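Local coordinates for alpha,alpha-trehalose-phosphate synthase (UDP-forming) (PDB 5V0T), which belongs to glycosyltransferase family 20 and has the two-domain GT-B fold, with UDP and 6-O-phosphono-alpha-D-glucopyranose bound in this model, at residues Leu12-Asn17 and Asp38-Thr43; His142-Ala147 and Ile159-His164; Ser268-Met273 and Ala430-Leu435; Ala290-Leu295 and Gly337-Leu342. All coordinates share one frame; numbering follows the deposited sequence.

How the interactions relate
Starting from the N terminus, interaction 1 closes the first loop by laying helix 31-43 against strand 12-16. Interaction 2 follows in series and packs the chain around the start of helix 146-152 onto strand 159-162 of the same mixed sheet. The two touch: L143 CD1 lies 3.5 Å from S16 CA. Interaction 3 spans 156 intervening residues, joining strand 270-275 of the six-stranded parallel sheet to helix 420-432. Nested inside that loop is interaction 4, between helices 284-297 and 319-339; it meets interaction 3 where I272 packs on F291 and L431 on L294. Interactions 1 and 3 remain apart, their centres about 38 Å from each other.

Interaction 1 (Leu12-Asn17 and Asp38-Thr43)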
loop_
_atom_site.group_PDB
_atom_site.type_symbol
_atom_site.label_atom_id
_atom_site.label_comp_id
_atom_site.label_asym_id
_atom_site.label_seq_id
_atom_site.Cartn_x
_atom_site.Cartn_y
_atom_site.Cartn_z
ATOM N N LEU A 12 14.742 2.268 -17.773
ATOM C CA LEU A 12 13.909 2.708 -16.663
ATOM C C LEU A 12 14.675 2.551 -15.354
ATOM O O LEU A 12 15.120 1.451 -15.015
ATOM C CB LEU A 12 12.606 1.912 -16.626
ATOM C CG LEU A 12 11.744 2.111 -15.367
ATOM C CD1 LEU A 12 11.364 3.588 -15.215
ATOM C CD2 LEU A 12 10.520 1.211 -15.414
ATOM N N ILE A 13 14.851 3.654 -14.638
ATOM C CA ILE A 13 15.448 3.659 -13.309
ATOM C C ILE A 13 14.321 3.833 -12.306
ATOM O O ILE A 13 13.706 4.899 -12.238
ATOM C CB ILE A 13 16.476 4.785 -13.146
ATOM C CG1 ILE A 13 17.444 4.852 -14.339
ATOM C CG2 ILE A 13 17.162 4.646 -11.799
ATOM C CD1 ILE A 13 18.441 3.717 -14.435
ATOM N N ILE A 14 14.055 2.804 -11.513
ATOM C CA ILE A 14 13.130 2.903 -10.389
ATOM C C ILE A 14 13.902 3.343 -9.151
ATOM O O ILE A 14 14.974 2.802 -8.849
ATOM C CB ILE A 14 12.431 1.558 -10.134
ATOM C CG1 ILE A 14 11.504 1.200 -11.300
ATOM C CG2 ILE A 14 11.675 1.609 -8.808
ATOM C CD1 ILE A 14 10.252 2.042 -11.373
ATOM N N VAL A 15 13.354 4.319 -8.426
ATOM C CA VAL A 15 13.911 4.801 -7.164
ATOM C C VAL A 15 12.830 4.696 -6.090
ATOM O O VAL A 15 11.746 5.266 -6.244
ATOM C CB VAL A 15 14.402 6.253 -7.275
ATOM C CG1 VAL A 15 15.005 6.718 -5.940
ATOM C CG2 VAL A 15 15.399 6.416 -8.428
ATOM N N SER A 16 13.130 3.994 -4.997
ATOM C CA SER A 16 12.216 3.917 -3.858
ATOM C C SER A 16 13.047 3.715 -2.609
ATOM O O SER A 16 14.226 3.376 -2.678
ATOM C CB SER A 16 11.208 2.767 -4.006
ATOM O OG SER A 16 11.913 1.524 -4.064
ATOM N N ASN A 17 12.429 3.917 -1.452
ATOM C CA ASN A 17 13.140 3.589 -0.225
ATOM C C ASN A 17 13.244 2.077 -0.067
ATOM O O ASN A 17 14.344 1.512 -0.043
ATOM C CB ASN A 17 12.438 4.196 0.992
ATOM C CG ASN A 17 13.258 4.020 2.255
ATOM O OD1 ASN A 17 14.377 4.524 2.350
ATOM N ND2 ASN A 17 12.724 3.273 3.215
ATOM N N ASP A 38 6.651 -6.333 -9.889
ATOM C CA ASP A 38 5.820 -6.844 -10.979
ATOM C C ASP A 38 5.986 -6.002 -12.242
ATOM O O ASP A 38 6.092 -6.544 -13.349
ATOM C CB ASP A 38 4.343 -6.863 -10.566
ATOM C CG ASP A 38 3.942 -8.132 -9.815
ATOM O OD1 ASP A 38 4.723 -9.103 -9.808
ATOM O OD2 ASP A 38 2.837 -8.141 -9.221
ATOM N N ALA A 39 5.982 -4.674 -12.096
ATOM C CA ALA A 39 6.121 -3.776 -13.245
ATOM C C ALA A 39 7.509 -3.869 -13.868
ATOM O O ALA A 39 7.644 -3.956 -15.097
ATOM C CB ALA A 39 5.834 -2.325 -12.814
ATOM N N LEU A 40 8.549 -3.876 -13.031
ATOM C CA LEU A 40 9.920 -3.757 -13.512
ATOM C C LEU A 40 10.431 -5.032 -14.166
ATOM O O LEU A 40 11.215 -4.954 -15.119
ATOM C CB LEU A 40 10.839 -3.362 -12.355
ATOM C CG LEU A 40 12.268 -2.928 -12.667
ATOM C CD1 LEU A 40 12.293 -1.727 -13.587
ATOM C CD2 LEU A 40 12.996 -2.617 -11.375
ATOM N N LYS A 41 10.019 -6.208 -13.674
ATOM C CA LYS A 41 10.554 -7.451 -14.213
ATOM C C LYS A 41 10.200 -7.634 -15.679
ATOM O O LYS A 41 10.880 -8.387 -16.375
ATOM C CB LYS A 41 10.049 -8.651 -13.402
ATOM C CG LYS A 41 8.579 -8.989 -13.632
ATOM C CD LYS A 41 8.025 -9.950 -12.572
ATOM C CE LYS A 41 6.537 -10.237 -12.807
ATOM N NZ LYS A 41 5.923 -11.030 -11.697
ATOM N N GLU A 42 9.150 -6.965 -16.162
ATOM C CA GLU A 42 8.738 -7.151 -17.549
ATOM C C GLU A 42 9.615 -6.334 -18.489
ATOM O O GLU A 42 10.084 -6.842 -19.511
ATOM C CB GLU A 42 7.264 -6.778 -17.709
ATOM C CG GLU A 42 6.654 -7.224 -19.030
ATOM C CD GLU A 42 5.150 -6.975 -19.103
ATOM O OE1 GLU A 42 4.656 -6.078 -18.395
ATOM O OE2 GLU A 42 4.459 -7.675 -19.871
ATOM N N THR A 43 9.865 -5.070 -18.147
ATOM C CA THR A 43 10.709 -4.229 -18.982
ATOM C C THR A 43 12.188 -4.423 -18.686
ATOM O O THR A 43 13.014 -4.215 -19.572
ATOM C CB THR A 43 10.367 -2.747 -18.783
ATOM O OG1 THR A 43 10.664 -2.376 -17.433
ATOM C CG2 THR A 43 8.896 -2.489 -19.048
#
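L40 swings its CG anti to the backbone N (chi1 -169°), which carries the isobutyl end off helix 31-43 to L12 and I14 on strand 12-16. L12 has the same kind of first torsion (170°), and its CD2 comes forward to meet L40. This is helix-on-sheet packing in the Rossmann-like N-terminal part of a GT-B fold: strand 12-16 leads into helix 31-43, and the chain returns through strand 45-48, parallel to the first. The short helix segment 38-43 runs nearly antiparallel to strand 12-16, at 159°, with axes 10.3 Å apart.

One methyl does most of the touching. L40 CD1 sits 3.9 Å from L12 CD2 and 3.8 Å from I14 CG1, so it bridges two residues on the same side of the strand. I14 and L40 lie alongside, each pointing back toward the other's backbone, and the second methyl, L40 CD2, also reaches I14 CG1, at 4.1 Å. No hydrogen bond crosses between the segments; the contact is aliphatic, and the three residues that carry it are buried. W137 packs on L12 and I14 from strand 135-139, while W47 of strand 45-48 touches both I14 and L40, joining the neighbouring strands to the same core.

Away from the strand, the partly exposed K41 makes a salt bridge through NZ to OD1 of the buried D38 at 3.0 Å, approaching from above the carboxylate plane. At the exposed end of the contact, the hydroxyl T43 OG1 lies 4.1 Å from the methyl L12 CD2.

Interaction 2 (His142-Ala147 and Ile159-His164)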
loop_
_atom_site.group_PDB
_atom_site.type_symbol
_atom_site.label_atom_id
_atom_site.label_comp_id
_atom_site.label_asym_id
_atom_site.label_seq_id
_atom_site.Cartn_x
_atom_site.Cartn_y
_atom_site.Cartn_z
ATOM N N HIS A 142 8.768 8.975 1.027
ATOM C CA HIS A 142 10.123 9.194 1.535
ATOM C C HIS A 142 10.920 10.113 0.631
ATOM O O HIS A 142 11.880 10.756 1.079
ATOM C CB HIS A 142 10.882 7.867 1.652
ATOM C CG HIS A 142 10.074 6.751 2.221
ATOM N ND1 HIS A 142 9.131 6.062 1.483
ATOM C CD2 HIS A 142 10.077 6.188 3.453
ATOM C CE1 HIS A 142 8.571 5.140 2.245
ATOM N NE2 HIS A 142 9.132 5.190 3.441
ATOM N N LEU A 143 10.559 10.171 -0.644
ATOM C CA LEU A 143 11.445 10.703 -1.678
ATOM C C LEU A 143 10.831 11.903 -2.404
ATOM O O LEU A 143 11.198 12.206 -3.540
ATOM C CB LEU A 143 11.830 9.581 -2.652
ATOM C CG LEU A 143 12.598 8.441 -1.967
ATOM C CD1 LEU A 143 12.741 7.254 -2.893
ATOM C CD2 LEU A 143 13.973 8.927 -1.514
ATOM N N ILE A 144 9.917 12.611 -1.738
ATOM C CA ILE A 144 9.321 13.835 -2.294
ATOM C C ILE A 144 10.377 14.851 -2.743
ATOM O O ILE A 144 10.199 15.450 -3.814
ATOM C CB ILE A 144 8.336 14.449 -1.290
ATOM C CG1 ILE A 144 7.069 13.574 -1.209
ATOM C CG2 ILE A 144 7.984 15.922 -1.655
ATOM C CD1 ILE A 144 6.144 13.904 -0.003
ATOM N N PRO A 145 11.479 15.085 -2.015
ATOM C CA PRO A 145 12.483 16.065 -2.473
ATOM C C PRO A 145 13.439 15.572 -3.551
ATOM O O PRO A 145 14.363 16.310 -3.893
ATOM C CB PRO A 145 13.279 16.383 -1.189
ATOM C CG PRO A 145 12.426 15.856 -0.044
ATOM C CD PRO A 145 11.748 14.654 -0.632
ATOM N N PHE A 146 13.244 14.367 -4.104
ATOM C CA PHE A 146 14.289 13.718 -4.892
ATOM C C PHE A 146 14.523 14.403 -6.235
ATOM O O PHE A 146 15.670 14.528 -6.669
ATOM C CB PHE A 146 13.943 12.242 -5.115
ATOM C CG PHE A 146 15.143 11.377 -5.383
ATOM C CD1 PHE A 146 15.959 10.957 -4.343
ATOM C CD2 PHE A 146 15.458 10.977 -6.674
ATOM C CE1 PHE A 146 17.074 10.156 -4.588
ATOM C CE2 PHE A 146 16.578 10.174 -6.925
ATOM C CZ PHE A 146 17.384 9.770 -5.877
ATOM N N ALA A 147 13.458 14.812 -6.935
ATOM C CA ALA A 147 13.669 15.483 -8.220
ATOM C C ALA A 147 14.417 16.790 -8.024
ATOM O O ALA A 147 15.341 17.112 -8.783
ATOM C CB ALA A 147 12.342 15.747 -8.926
ATOM N N ILE A 159 12.026 12.919 -15.060
ATOM C CA ILE A 159 11.857 12.409 -13.698
ATOM C C ILE A 159 10.372 12.424 -13.353
ATOM O O ILE A 159 9.749 13.490 -13.329
ATOM C CB ILE A 159 12.624 13.224 -12.641
ATOM C CG1 ILE A 159 14.048 13.543 -13.074
ATOM C CG2 ILE A 159 12.636 12.493 -11.288
ATOM C CD1 ILE A 159 14.689 14.638 -12.200
ATOM N N GLY A 160 9.817 11.255 -13.056
ATOM C CA GLY A 160 8.442 11.190 -12.612
ATOM C C GLY A 160 8.371 10.766 -11.166
ATOM O O GLY A 160 9.338 10.219 -10.629
ATOM N N PHE A 161 7.225 11.003 -10.530
ATOM C CA PHE A 161 6.969 10.598 -9.156
ATOM C C PHE A 161 5.621 9.901 -9.095
ATOM O O PHE A 161 4.653 10.354 -9.721
ATOM C CB PHE A 161 6.960 11.819 -8.219
ATOM C CG PHE A 161 6.731 11.493 -6.764
ATOM C CD1 PHE A 161 7.752 10.960 -5.983
ATOM C CD2 PHE A 161 5.516 11.783 -6.157
ATOM C CE1 PHE A 161 7.552 10.692 -4.651
ATOM C CE2 PHE A 161 5.312 11.516 -4.816
ATOM C CZ PHE A 161 6.328 10.968 -4.059
ATOM N N PHE A 162 5.550 8.813 -8.335
ATOM C CA PHE A 162 4.269 8.187 -8.017
ATOM C C PHE A 162 4.147 8.063 -6.508
ATOM O O PHE A 162 5.040 7.506 -5.859
ATOM C CB PHE A 162 4.110 6.800 -8.679
ATOM C CG PHE A 162 2.733 6.192 -8.476
ATOM C CD1 PHE A 162 1.660 6.596 -9.258
ATOM C CD2 PHE A 162 2.514 5.250 -7.479
ATOM C CE1 PHE A 162 0.405 6.058 -9.069
ATOM C CE2 PHE A 162 1.253 4.702 -7.283
ATOM C CZ PHE A 162 0.197 5.110 -8.082
ATOM N N LEU A 163 3.047 8.599 -5.959
ATOM C CA LEU A 163 2.703 8.472 -4.544
ATOM C C LEU A 163 1.814 7.246 -4.341
ATOM O O LEU A 163 0.716 7.159 -4.915
ATOM C CB LEU A 163 1.993 9.738 -4.050
ATOM C CG LEU A 163 1.704 9.827 -2.546
ATOM C CD1 LEU A 163 2.999 9.898 -1.748
ATOM C CD2 LEU A 163 0.802 11.019 -2.239
ATOM N N HIS A 164 2.288 6.294 -3.528
ATOM C CA HIS A 164 1.531 5.064 -3.306
ATOM C C HIS A 164 0.472 5.243 -2.227
ATOM O O HIS A 164 -0.530 4.526 -2.228
ATOM C CB HIS A 164 2.469 3.901 -2.927
ATOM C CG HIS A 164 3.320 3.420 -4.066
ATOM N ND1 HIS A 164 3.144 2.193 -4.663
ATOM C CD2 HIS A 164 4.320 4.028 -4.749
ATOM C CE1 HIS A 164 4.008 2.057 -5.656
ATOM N NE2 HIS A 164 4.730 3.158 -5.729
#
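The chain from L143 to F146 makes a type I beta turn, closed by a bond from F146 N to L143 O, and with P145 as N-cap it enters helix 146-152 over strand 159-162; the CA atoms of A147 and I159 come within 6.5 Å. F161 carries one half of the contact. Its CG is anti to the backbone N (chi1 -179°), lifting the ring from the strand to the turn, where CZ lies 3.9 Å from I144 CG1 and the two side chains meet obliquely. The neighbouring ring carbon CE1 is 4.1 Å from L143 O, the same oxygen that accepts the turn bond. Three residues after I144, in the first turn of the helix, A147 CB rests 4.0 Å from I159 CG2, with I159 CD1 close beside it.

These residues belong to a beta-alpha-beta crossover from strand 135-139 through helix 146-152 to strand 159-162. F189 touches A147, I159 and F161, while V138 packs against L143 and F161. H142 and H164, both toward the L143 and F161 end, touch the bound 6-O-phosphono-alpha-D-glucopyranose. Without a hydrogen bond between the segments, buried hydrocarbon packing is what joins this framework beside the pocket.

Interaction 3 (Ser268-Met273 and Ala430-Leu435); sequences SRKLIM and ALDMPL. With EDO (1,2-ethanediol), chain K.
K270 NZ donates a hydrogen bond to L431 O at 2.7 Å, joining strand 270-275 of the parallel sheet to the end of helix 420-432 in the C-terminal Rossmann-like domain of the GT-B fold. The C=O...donor angle is 148° and the ammonium is tilted 31° from the carbonyl plane. Oxygens near a helix C terminus gather negative potential, which would probably strengthen this bond. D432 OD1, at 4.3 Å from K270 NZ, is too far for a salt bridge, but its opposite charge may favour the lysine's position.

The lysine gets there by keeping its chain extended beyond CG, and its methylenes run antiparallel to the leucine side chain. K270 CB is 3.9 Å from L431 CD2, and K270 CD lies at a similar distance from the same methyl. Deeper in, I272 CG1 meets L431 CD2 at 4.3 Å, so this branch of the leucine touches two strand residues. V305 and V368, from the flanking strands 305-310 and 368-371, also pack on L431.

R269 takes no part in the packing on the helix. Its NE bonds to N303 O, and a 1,2-ethanediol, probably from the crystallisation liquor, sits at the guanidinium edge. There R269 NH2 donates to O1 of the ethanediol at 2.9 Å, with an N-H...acceptor angle of 140°.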
loop_
_atom_site.group_PDB
_atom_site.type_symbol
_atom_site.label_atom_id
_atom_site.label_comp_id
_atom_site.label_asym_id
_atom_site.label_seq_id
_atom_site.Cartn_x
_atom_site.Cartn_y
_atom_site.Cartn_z
ATOM N N SER A 268 -15.087 -27.427 8.544
ATOM C CA SER A 268 -16.320 -26.972 7.902
ATOM C C SER A 268 -16.780 -25.598 8.390
ATOM O O SER A 268 -17.756 -25.074 7.844
ATOM C CB SER A 268 -17.495 -27.956 8.050
ATOM O OG SER A 268 -18.120 -27.818 9.314
ATOM N N ARG A 269 -16.130 -24.999 9.390
ATOM C CA ARG A 269 -16.472 -23.623 9.731
ATOM C C ARG A 269 -16.068 -22.709 8.583
ATOM O O ARG A 269 -15.091 -22.964 7.878
ATOM C CB ARG A 269 -15.768 -23.178 11.017
ATOM C CG ARG A 269 -16.193 -23.967 12.252
ATOM C CD ARG A 269 -15.506 -23.440 13.505
ATOM N NE ARG A 269 -15.824 -24.288 14.651
ATOM C CZ ARG A 269 -14.943 -25.031 15.306
ATOM N NH1 ARG A 269 -15.347 -25.782 16.327
ATOM N NH2 ARG A 269 -13.666 -25.022 14.954
ATOM N N LYS A 270 -16.830 -21.637 8.390
ATOM C CA LYS A 270 -16.457 -20.702 7.345
ATOM C C LYS A 270 -15.269 -19.863 7.805
ATOM O O LYS A 270 -14.990 -19.736 9.001
ATOM C CB LYS A 270 -17.647 -19.812 6.958
ATOM C CG LYS A 270 -18.799 -20.630 6.299
ATOM C CD LYS A 270 -19.873 -19.707 5.716
ATOM C CE LYS A 270 -20.946 -20.528 4.985
ATOM N NZ LYS A 270 -22.049 -19.652 4.498
ATOM N N LEU A 271 -14.562 -19.289 6.842
ATOM C CA LEU A 271 -13.337 -18.552 7.127
ATOM C C LEU A 271 -13.467 -17.113 6.662
ATOM O O LEU A 271 -13.705 -16.856 5.479
ATOM C CB LEU A 271 -12.133 -19.213 6.453
ATOM C CG LEU A 271 -10.794 -18.497 6.611
ATOM C CD1 LEU A 271 -10.401 -18.410 8.097
ATOM C CD2 LEU A 271 -9.733 -19.240 5.815
ATOM N N ILE A 272 -13.315 -16.185 7.596
ATOM C CA ILE A 272 -13.053 -14.784 7.287
ATOM C C ILE A 272 -11.545 -14.573 7.370
ATOM O O ILE A 272 -10.913 -14.925 8.372
ATOM C CB ILE A 272 -13.797 -13.858 8.263
ATOM C CG1 ILE A 272 -15.307 -14.146 8.240
ATOM C CG2 ILE A 272 -13.478 -12.383 7.968
ATOM C CD1 ILE A 272 -16.076 -13.493 9.403
ATOM N N MET A 273 -10.956 -13.988 6.326
ATOM C CA MET A 273 -9.508 -13.829 6.289
ATOM C C MET A 273 -9.104 -12.378 6.055
ATOM O O MET A 273 -9.676 -11.687 5.211
ATOM C CB MET A 273 -8.890 -14.722 5.207
ATOM C CG MET A 273 -7.348 -14.622 5.138
ATOM S SD MET A 273 -6.733 -15.944 4.102
ATOM C CE MET A 273 -4.970 -15.547 4.089
ATOM N N ALA A 430 -21.965 -11.111 3.487
ATOM C CA ALA A 430 -20.936 -11.860 2.761
ATOM C C ALA A 430 -21.040 -13.359 3.027
ATOM O O ALA A 430 -21.015 -14.171 2.093
ATOM C CB ALA A 430 -19.545 -11.356 3.156
ATOM N N LEU A 431 -21.132 -13.743 4.305
ATOM C CA LEU A 431 -21.129 -15.159 4.659
ATOM C C LEU A 431 -22.311 -15.902 4.056
ATOM O O LEU A 431 -22.192 -17.087 3.728
ATOM C CB LEU A 431 -21.138 -15.334 6.178
ATOM C CG LEU A 431 -19.847 -14.988 6.913
ATOM C CD1 LEU A 431 -20.180 -14.712 8.367
ATOM C CD2 LEU A 431 -18.815 -16.126 6.780
ATOM N N ASP A 432 -23.453 -15.236 3.905
ATOM C CA ASP A 432 -24.668 -15.890 3.438
ATOM C C ASP A 432 -24.993 -15.583 1.983
ATOM O O ASP A 432 -26.023 -16.048 1.480
ATOM C CB ASP A 432 -25.849 -15.492 4.333
ATOM C CG ASP A 432 -25.701 -15.998 5.764
ATOM O OD1 ASP A 432 -25.300 -17.171 5.956
ATOM O OD2 ASP A 432 -25.984 -15.217 6.700
ATOM N N MET A 433 -24.135 -14.846 1.279
ATOM C CA MET A 433 -24.447 -14.466 -0.094
ATOM C C MET A 433 -24.586 -15.702 -0.991
ATOM O O MET A 433 -23.731 -16.602 -0.941
ATOM C CB MET A 433 -23.374 -13.532 -0.648
ATOM C CG MET A 433 -23.803 -12.841 -1.940
ATOM S SD MET A 433 -22.584 -11.696 -2.611
ATOM C CE MET A 433 -22.703 -10.382 -1.406
ATOM N N PRO A 434 -25.632 -15.787 -1.811
ATOM C CA PRO A 434 -25.796 -16.955 -2.683
ATOM C C PRO A 434 -24.766 -16.978 -3.805
ATOM O O PRO A 434 -24.216 -15.949 -4.209
ATOM C CB PRO A 434 -27.220 -16.806 -3.231
ATOM C CG PRO A 434 -27.596 -15.422 -3.007
ATOM C CD PRO A 434 -26.781 -14.872 -1.876
ATOM N N LEU A 435 -24.526 -18.193 -4.318
ATOM C CA LEU A 435 -23.479 -18.427 -5.311
ATOM C C LEU A 435 -23.604 -17.514 -6.529
ATOM O O LEU A 435 -22.619 -16.913 -6.968
ATOM C CB LEU A 435 -23.509 -19.892 -5.754
ATOM C CG LEU A 435 -22.535 -20.254 -6.885
ATOM C CD1 LEU A 435 -21.065 -20.180 -6.398
ATOM C CD2 LEU A 435 -22.846 -21.625 -7.461
HETATM C C1 EDO K . -10.659 -22.791 14.160
HETATM O O1 EDO K . -12.047 -22.847 13.799
HETATM C C2 EDO K . -10.543 -22.207 15.564
HETATM O O2 EDO K . -10.911 -23.200 16.537
#

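Interaction 4 (Ala290-Leu295 and Gly337-Leu342); sequences AFERLL and GRFAEL
R338 NH1 donates to E292 OE1 at 2.9 Å, the hydrogen bond of a salt bridge between helices 319-339 and 284-297. The oxygen lies at the guanidinium edge, in its plane, yet the nitrogen reaches it from 48° out of the carboxylate plane; the two flat groups are turned 61° apart. Each has a second partner of opposite charge: R334 pairs with E292 OE2, and E296 with R338 NH1. Thus the buried carboxylate is held by two arginines, probably favouring its ionised form, and the exposed arginine spans two acids of one helix.

Beneath this network lies F339. L295 CB stands over the centre of the ring in a CH-pi contact, 3.8 Å from the centroid and 9° off the normal, while L295 CD1 approaches F339 CG at 4.0 Å. E292 CG comes obliquely to the ring at CE2, so the glutamate gives its methylene to the aromatic and its carboxylate to the arginines. L295 O, 3.8 Å from F339 CE1, accepts from R302 NE.

The contact joins the last helical turn of 319-339 to helix 284-297, which on its other sides packs F291 edge-to-face on F307 of strand 305-310 and sets L294 against A428 of helix 420-432.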
loop_
_atom_site.group_PDB
_atom_site.type_symbol
_atom_site.label_atom_id
_atom_site.label_comp_id
_atom_site.label_asym_id
_atom_site.label_seq_id
_atom_site.Cartn_x
_atom_site.Cartn_y
_atom_site.Cartn_z
ATOM N N ALA A 290 -16.094 -5.296 14.852
ATOM C CA ALA A 290 -17.258 -5.656 14.046
ATOM C C ALA A 290 -17.435 -7.169 13.954
ATOM O O ALA A 290 -18.570 -7.645 13.861
ATOM C CB ALA A 290 -17.135 -5.038 12.654
ATOM N N PHE A 291 -16.337 -7.937 13.985
ATOM C CA PHE A 291 -16.471 -9.383 14.110
ATOM C C PHE A 291 -17.064 -9.751 15.463
ATOM O O PHE A 291 -17.910 -10.643 15.554
ATOM C CB PHE A 291 -15.113 -10.078 13.907
ATOM C CG PHE A 291 -15.177 -11.600 14.029
ATOM C CD1 PHE A 291 -15.923 -12.355 13.132
ATOM C CD2 PHE A 291 -14.506 -12.268 15.056
ATOM C CE1 PHE A 291 -15.988 -13.745 13.244
ATOM C CE2 PHE A 291 -14.556 -13.661 15.170
ATOM C CZ PHE A 291 -15.295 -14.407 14.256
ATOM N N GLU A 292 -16.634 -9.073 16.530
ATOM C CA GLU A 292 -17.264 -9.286 17.829
ATOM C C GLU A 292 -18.754 -8.939 17.797
ATOM O O GLU A 292 -19.586 -9.669 18.364
ATOM C CB GLU A 292 -16.537 -8.457 18.895
ATOM C CG GLU A 292 -17.204 -8.441 20.270
ATOM C CD GLU A 292 -16.436 -7.543 21.232
ATOM O OE1 GLU A 292 -16.223 -7.937 22.404
ATOM O OE2 GLU A 292 -16.009 -6.461 20.788
ATOM N N ARG A 293 -19.110 -7.815 17.165
ATOM C CA ARG A 293 -20.519 -7.434 17.049
ATOM C C ARG A 293 -21.303 -8.472 16.242
ATOM O O ARG A 293 -22.467 -8.761 16.548
ATOM C CB ARG A 293 -20.626 -6.038 16.411
ATOM C CG ARG A 293 -22.040 -5.467 16.271
ATOM C CD ARG A 293 -22.666 -5.085 17.619
ATOM N NE ARG A 293 -21.770 -4.282 18.449
ATOM C CZ ARG A 293 -21.628 -2.960 18.365
ATOM N NH1 ARG A 293 -22.315 -2.240 17.477
ATOM N NH2 ARG A 293 -20.780 -2.351 19.174
ATOM N N LEU A 294 -20.681 -9.045 15.204
ATOM C CA LEU A 294 -21.325 -10.146 14.481
ATOM C C LEU A 294 -21.694 -11.286 15.428
ATOM O O LEU A 294 -22.829 -11.783 15.418
ATOM C CB LEU A 294 -20.404 -10.653 13.367
ATOM C CG LEU A 294 -20.885 -11.912 12.622
ATOM C CD1 LEU A 294 -22.140 -11.596 11.798
ATOM C CD2 LEU A 294 -19.784 -12.522 11.745
ATOM N N LEU A 295 -20.740 -11.706 16.266
ATOM C CA LEU A 295 -20.985 -12.803 17.190
ATOM C C LEU A 295 -22.023 -12.434 18.246
ATOM O O LEU A 295 -22.827 -13.287 18.650
ATOM C CB LEU A 295 -19.665 -13.235 17.837
ATOM C CG LEU A 295 -18.585 -13.746 16.869
ATOM C CD1 LEU A 295 -17.313 -14.181 17.607
ATOM C CD2 LEU A 295 -19.120 -14.899 15.988
ATOM N N GLY A 337 -11.949 -14.422 24.647
ATOM C CA GLY A 337 -12.407 -14.805 25.977
ATOM C C GLY A 337 -13.920 -14.838 26.093
ATOM O O GLY A 337 -14.483 -15.680 26.795
ATOM N N ARG A 338 -14.601 -13.916 25.414
ATOM C CA ARG A 338 -16.053 -13.838 25.544
ATOM C C ARG A 338 -16.759 -14.959 24.789
ATOM O O ARG A 338 -17.811 -15.425 25.228
ATOM C CB ARG A 338 -16.577 -12.493 25.024
ATOM C CG ARG A 338 -16.203 -11.254 25.827
ATOM C CD ARG A 338 -16.852 -10.037 25.170
ATOM N NE ARG A 338 -18.305 -10.084 25.342
ATOM C CZ ARG A 338 -19.185 -9.445 24.575
ATOM N NH1 ARG A 338 -18.776 -8.691 23.561
ATOM N NH2 ARG A 338 -20.486 -9.562 24.837
ATOM N N PHE A 339 -16.234 -15.377 23.649
ATOM C CA PHE A 339 -16.986 -16.246 22.756
ATOM C C PHE A 339 -16.379 -17.623 22.531
ATOM O O PHE A 339 -17.067 -18.496 21.993
ATOM C CB PHE A 339 -17.189 -15.545 21.404
ATOM C CG PHE A 339 -18.149 -14.389 21.482
ATOM C CD1 PHE A 339 -19.518 -14.618 21.500
ATOM C CD2 PHE A 339 -17.686 -13.092 21.581
ATOM C CE1 PHE A 339 -20.410 -13.573 21.595
ATOM C CE2 PHE A 339 -18.588 -12.023 21.679
ATOM C CZ PHE A 339 -19.944 -12.271 21.675
ATOM N N ALA A 340 -15.130 -17.853 22.931
ATOM C CA ALA A 340 -14.495 -19.148 22.701
ATOM C C ALA A 340 -15.239 -20.294 23.382
ATOM O O ALA A 340 -15.943 -20.120 24.380
ATOM C CB ALA A 340 -13.044 -19.126 23.190
ATOM N N GLU A 341 -15.078 -21.486 22.810
ATOM C CA GLU A 341 -15.508 -22.735 23.402
ATOM C C GLU A 341 -14.291 -23.646 23.435
ATOM O O GLU A 341 -13.247 -23.321 22.868
ATOM C CB GLU A 341 -16.673 -23.362 22.614
ATOM C CG GLU A 341 -17.855 -22.401 22.427
ATOM C CD GLU A 341 -18.707 -22.249 23.684
ATOM O OE1 GLU A 341 -19.679 -21.463 23.658
ATOM O OE2 GLU A 341 -18.414 -22.919 24.703
ATOM N N LEU A 342 -14.414 -24.785 24.123
ATOM C CA LEU A 342 -13.288 -25.712 24.224
ATOM C C LEU A 342 -12.740 -26.113 22.862
ATOM O O LEU A 342 -11.561 -26.459 22.757
ATOM C CB LEU A 342 -13.698 -26.977 24.978
ATOM C CG LEU A 342 -14.119 -26.813 26.437
ATOM C CD1 LEU A 342 -14.561 -28.132 26.983
ATOM C CD2 LEU A 342 -12.955 -26.250 27.265
#